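Local coordinates for protein purine nucleosidase, (IunH-1) (Sulfolobus solfataricus, PDB 3T8J) that belongs to the nucleosidase clan and carries a bound sodium ion, at residues Asp13-Ile26 with Pro235-Asp247. Residues are numbered along the deposited sequence; the frame is centred on the assembly and turned at random.
Sequences DDVLSLYLLLKNNI and PHPDAITTAIAID. With NA (sodium ion), chain B.
Beside the sodium site of this nucleosidase fold, the start of helix 237-246 is gripped by Asp13, near the start of the neighbouring helix 12-23. Over residues 13-23 and 237-246 the two run nearly parallel, crossing at -19° with axes 8.1 Å apart. The Asp13 carboxylate divides its oxygens between the N-cap side chain and the first-turn amides of helix 237-246. Asp13 OD1 offers its syn lone pair to His236 ND1 at 2.7 Å, the oxygen lying in the ring plane, and Tyr218 of helix 209-227 also bonds to OD1. Asp13 OD2 accepts from Ala239 N at 3.0 Å, met from above the carboxylate plane, and more weakly from Asp238 N. The short, acidic Asp suits a position facing amides left without helical acceptors. Bonds at both nitrogens, ND1 to Asp13 and NE2 to Tyr214, together fix the rotation of the His236 ring; Leu16 CD2 leans obliquely on its CE1, 3.6 Å away.

Toward the metal, water 1 bridges the acids, lying 2.8 Å from Asp14 OD2 and 2.6 Å from Asp238 OD2. It also binds sodium, as do Asp14 OD1, Asp9, Ser122 and the carbonyl of Ile121, while Asp14 OD2 accepts from Ala11 N.

In the middle, Ser17 OG and Thr242 OG1 lie 3.1 Å apart, each donating back to its own helix, at Asp13 O and Asp238 O. Farther along, contact becomes apolar. In one of two modelled conformers, Leu20, with CG anti to its own N (chi1 -162°), enters as a knob among Ala239, Thr242, Ala243 and Ile246; the small alanines admit its branched end. Leu21 CD2 touches Thr242 CG2 and Ile246 CG1.

Asp13 thus pins both helix start and His236 ring, while water ties Asp238 to Asp14 and sodium.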
# COMPACT_ATOMS: atom_id res chain seq x y z
N ASP A 13 34.46 3.05 -1.62
CA ASP A 13 34.29 3.41 -3.02
C ASP A 13 33.98 4.91 -3.17
O ASP A 13 34.18 5.47 -4.27
CB ASP A 13 33.20 2.56 -3.70
CG ASP A 13 33.62 2.05 -5.08
OD1 ASP A 13 34.80 1.67 -5.28
OD2 ASP A 13 32.77 1.99 -5.98
N ASP A 14 33.51 5.56 -2.10
CA ASP A 14 33.35 7.04 -2.10
C ASP A 14 34.73 7.70 -2.09
O ASP A 14 34.97 8.67 -2.79
CB ASP A 14 32.55 7.54 -0.87
CG ASP A 14 31.19 6.90 -0.73
OD1 ASP A 14 30.20 7.54 -1.17
OD2 ASP A 14 31.09 5.76 -0.18
N VAL A 15 35.62 7.22 -1.21
CA VAL A 15 37.00 7.71 -1.17
C VAL A 15 37.67 7.54 -2.53
O VAL A 15 38.27 8.50 -3.08
CB VAL A 15 37.83 7.02 -0.07
CG1 VAL A 15 39.34 7.45 -0.17
CG2 VAL A 15 37.24 7.37 1.30
N LEU A 16 37.55 6.36 -3.14
CA LEU A 16 38.18 6.15 -4.44
C LEU A 16 37.57 7.04 -5.55
O LEU A 16 38.28 7.50 -6.43
CB LEU A 16 38.14 4.68 -4.85
CG LEU A 16 39.22 4.28 -5.85
CD1 LEU A 16 40.58 4.16 -5.15
CD2 LEU A 16 38.87 2.96 -6.53
N SER A 17 36.27 7.28 -5.47
CA SER A 17 35.59 8.16 -6.44
C SER A 17 36.09 9.63 -6.32
O SER A 17 36.35 10.30 -7.35
CB SER A 17 34.07 8.10 -6.23
OG SER A 17 33.57 6.82 -6.59
N LEU A 18 36.20 10.13 -5.10
CA LEU A 18 36.77 11.45 -4.85
C LEU A 18 38.16 11.52 -5.49
O LEU A 18 38.50 12.48 -6.21
CB LEU A 18 36.86 11.71 -3.34
CG LEU A 18 37.62 12.97 -2.93
CD1 LEU A 18 36.94 14.26 -3.39
CD2 LEU A 18 37.79 12.98 -1.41
N TYR A 19 38.97 10.49 -5.24
CA TYR A 19 40.34 10.47 -5.77
C TYR A 19 40.37 10.39 -7.31
O TYR A 19 41.23 11.01 -7.93
CB TYR A 19 41.16 9.35 -5.14
CG TYR A 19 41.52 9.54 -3.68
CD1 TYR A 19 41.26 10.73 -2.99
CD2 TYR A 19 42.16 8.54 -2.99
CE1 TYR A 19 41.63 10.89 -1.65
CE2 TYR A 19 42.53 8.70 -1.65
CZ TYR A 19 42.28 9.87 -0.99
OH TYR A 19 42.66 10.01 0.34
N LEU A 20 39.44 9.66 -7.92
CA LEU A 20 39.37 9.57 -9.38
C LEU A 20 39.15 10.97 -9.96
O LEU A 20 39.80 11.35 -10.94
CB LEU A 20 38.27 8.59 -9.82
CG LEU A 20 38.27 8.01 -11.24
CD1 LEU A 20 39.58 7.31 -11.59
CD2 LEU A 20 37.08 7.05 -11.45
N LEU A 21 38.24 11.74 -9.35
CA LEU A 21 37.98 13.10 -9.84
C LEU A 21 39.25 13.95 -9.68
O LEU A 21 39.69 14.63 -10.61
CB LEU A 21 36.80 13.77 -9.11
CG LEU A 21 35.40 13.21 -9.32
CD1 LEU A 21 34.42 13.91 -8.36
CD2 LEU A 21 34.94 13.37 -10.78
N LEU A 22 39.85 13.94 -8.49
CA LEU A 22 41.03 14.78 -8.20
C LEU A 22 42.28 14.42 -8.99
O LEU A 22 43.01 15.32 -9.50
CB LEU A 22 41.34 14.77 -6.70
CG LEU A 22 40.29 15.37 -5.77
CD1 LEU A 22 40.77 15.26 -4.32
CD2 LEU A 22 39.98 16.81 -6.09
N LYS A 23 42.56 13.13 -9.11
CA LYS A 23 43.69 12.62 -9.88
C LYS A 23 43.63 13.15 -11.29
O LYS A 23 44.67 13.50 -11.87
CB LYS A 23 43.62 11.09 -9.95
CG LYS A 23 44.58 10.46 -10.97
CD LYS A 23 45.96 10.49 -10.44
CE LYS A 23 47.02 9.94 -11.44
NZ LYS A 23 46.88 10.42 -12.85
N ASN A 24 42.41 13.21 -11.82
CA ASN A 24 42.14 13.60 -13.20
C ASN A 24 41.82 15.10 -13.46
O ASN A 24 41.31 15.46 -14.51
CB ASN A 24 41.08 12.69 -13.80
CG ASN A 24 41.61 11.27 -14.04
OD1 ASN A 24 42.41 11.04 -14.96
ND2 ASN A 24 41.21 10.32 -13.19
N ASN A 25 42.16 15.94 -12.49
CA ASN A 25 42.05 17.41 -12.61
C ASN A 25 40.62 17.92 -12.89
O ASN A 25 40.42 18.93 -13.59
CB ASN A 25 43.04 17.96 -13.66
CG ASN A 25 43.30 19.44 -13.47
OD1 ASN A 25 43.52 19.88 -12.35
ND2 ASN A 25 43.29 20.22 -14.56
N ILE A 26 39.63 17.24 -12.33
CA ILE A 26 38.24 17.73 -12.27
C ILE A 26 38.10 18.58 -11.02
O ILE A 26 38.58 18.19 -9.95
CB ILE A 26 37.23 16.57 -12.20
CG1 ILE A 26 37.39 15.62 -13.38
CG2 ILE A 26 35.78 17.12 -12.07
CD1 ILE A 26 37.07 16.25 -14.73
N PRO A 235 32.88 -5.45 -6.26
CA PRO A 235 32.39 -4.50 -7.25
C PRO A 235 32.87 -3.07 -7.00
O PRO A 235 33.36 -2.76 -5.91
CB PRO A 235 30.89 -4.61 -7.07
CG PRO A 235 30.72 -4.79 -5.61
CD PRO A 235 31.90 -5.64 -5.17
N HIS A 236 32.68 -2.20 -8.00
CA HIS A 236 33.03 -0.78 -7.94
C HIS A 236 31.82 0.08 -8.35
O HIS A 236 31.84 0.76 -9.38
CB HIS A 236 34.22 -0.49 -8.88
CG HIS A 236 35.57 -0.66 -8.25
ND1 HIS A 236 35.96 0.02 -7.12
CD2 HIS A 236 36.66 -1.36 -8.66
CE1 HIS A 236 37.22 -0.28 -6.83
NE2 HIS A 236 37.67 -1.12 -7.75
N PRO A 237 30.74 0.04 -7.55
CA PRO A 237 29.53 0.76 -7.96
C PRO A 237 29.77 2.26 -8.17
O PRO A 237 29.36 2.84 -9.20
CB PRO A 237 28.54 0.50 -6.80
CG PRO A 237 29.40 0.14 -5.64
CD PRO A 237 30.60 -0.58 -6.22
N ASP A 238 30.40 2.91 -7.20
CA ASP A 238 30.63 4.36 -7.27
C ASP A 238 31.77 4.73 -8.21
O ASP A 238 31.67 5.71 -8.96
CB ASP A 238 30.88 4.90 -5.86
CG ASP A 238 29.80 4.49 -4.89
OD1 ASP A 238 28.62 4.38 -5.29
OD2 ASP A 238 30.11 4.26 -3.70
N ALA A 239 32.84 3.94 -8.22
CA ALA A 239 33.97 4.25 -9.07
C ALA A 239 33.64 4.09 -10.56
O ALA A 239 34.13 4.86 -11.38
CB ALA A 239 35.20 3.39 -8.66
N ILE A 240 32.78 3.13 -10.90
CA ILE A 240 32.28 3.01 -12.27
C ILE A 240 31.43 4.22 -12.65
O ILE A 240 31.58 4.78 -13.76
CB ILE A 240 31.53 1.69 -12.50
CG1 ILE A 240 32.50 0.51 -12.54
CG2 ILE A 240 30.73 1.73 -13.83
CD1 ILE A 240 31.82 -0.89 -12.50
N THR A 241 30.53 4.64 -11.75
CA THR A 241 29.70 5.81 -12.00
C THR A 241 30.58 7.03 -12.27
O THR A 241 30.36 7.79 -13.21
CB THR A 241 28.76 6.09 -10.82
OG1 THR A 241 27.95 4.92 -10.58
CG2 THR A 241 27.86 7.32 -11.08
N THR A 242 31.58 7.21 -11.43
CA THR A 242 32.52 8.32 -11.53
C THR A 242 33.34 8.27 -12.82
O THR A 242 33.56 9.29 -13.49
CB THR A 242 33.47 8.34 -10.29
OG1 THR A 242 32.68 8.36 -9.09
CG2 THR A 242 34.38 9.57 -10.30
N ALA A 243 33.80 7.08 -13.17
CA ALA A 243 34.59 6.89 -14.40
C ALA A 243 33.77 7.27 -15.62
O ALA A 243 34.29 7.90 -16.54
CB ALA A 243 35.12 5.44 -14.51
N ILE A 244 32.49 6.89 -15.64
CA ILE A 244 31.59 7.24 -16.75
C ILE A 244 31.35 8.76 -16.75
O ILE A 244 31.30 9.40 -17.83
CB ILE A 244 30.26 6.46 -16.65
CG1 ILE A 244 30.48 4.99 -16.95
CG2 ILE A 244 29.20 7.05 -17.59
CD1 ILE A 244 29.29 4.13 -16.50
N ALA A 245 31.21 9.37 -15.57
CA ALA A 245 31.06 10.84 -15.52
C ALA A 245 32.26 11.55 -16.15
O ALA A 245 32.11 12.50 -16.92
CB ALA A 245 30.82 11.32 -14.09
N ILE A 246 33.45 11.05 -15.88
CA ILE A 246 34.69 11.60 -16.45
C ILE A 246 34.82 11.34 -17.96
O ILE A 246 35.14 12.26 -18.74
CB ILE A 246 35.94 11.02 -15.71
CG1 ILE A 246 35.97 11.51 -14.26
CG2 ILE A 246 37.23 11.40 -16.43
CD1 ILE A 246 36.89 10.66 -13.31
N ASP A 247 34.59 10.09 -18.36
CA ASP A 247 34.71 9.64 -19.76
C ASP A 247 33.49 8.81 -20.14
O ASP A 247 33.40 7.63 -19.81
CB ASP A 247 35.99 8.79 -19.90
CG ASP A 247 36.19 8.24 -21.30
OD1 ASP A 247 35.36 8.51 -22.20
OD2 ASP A 247 37.21 7.53 -21.51
NA NA B . 28.11 6.66 -1.55
O HOH W 1 28.94 4.47 -1.37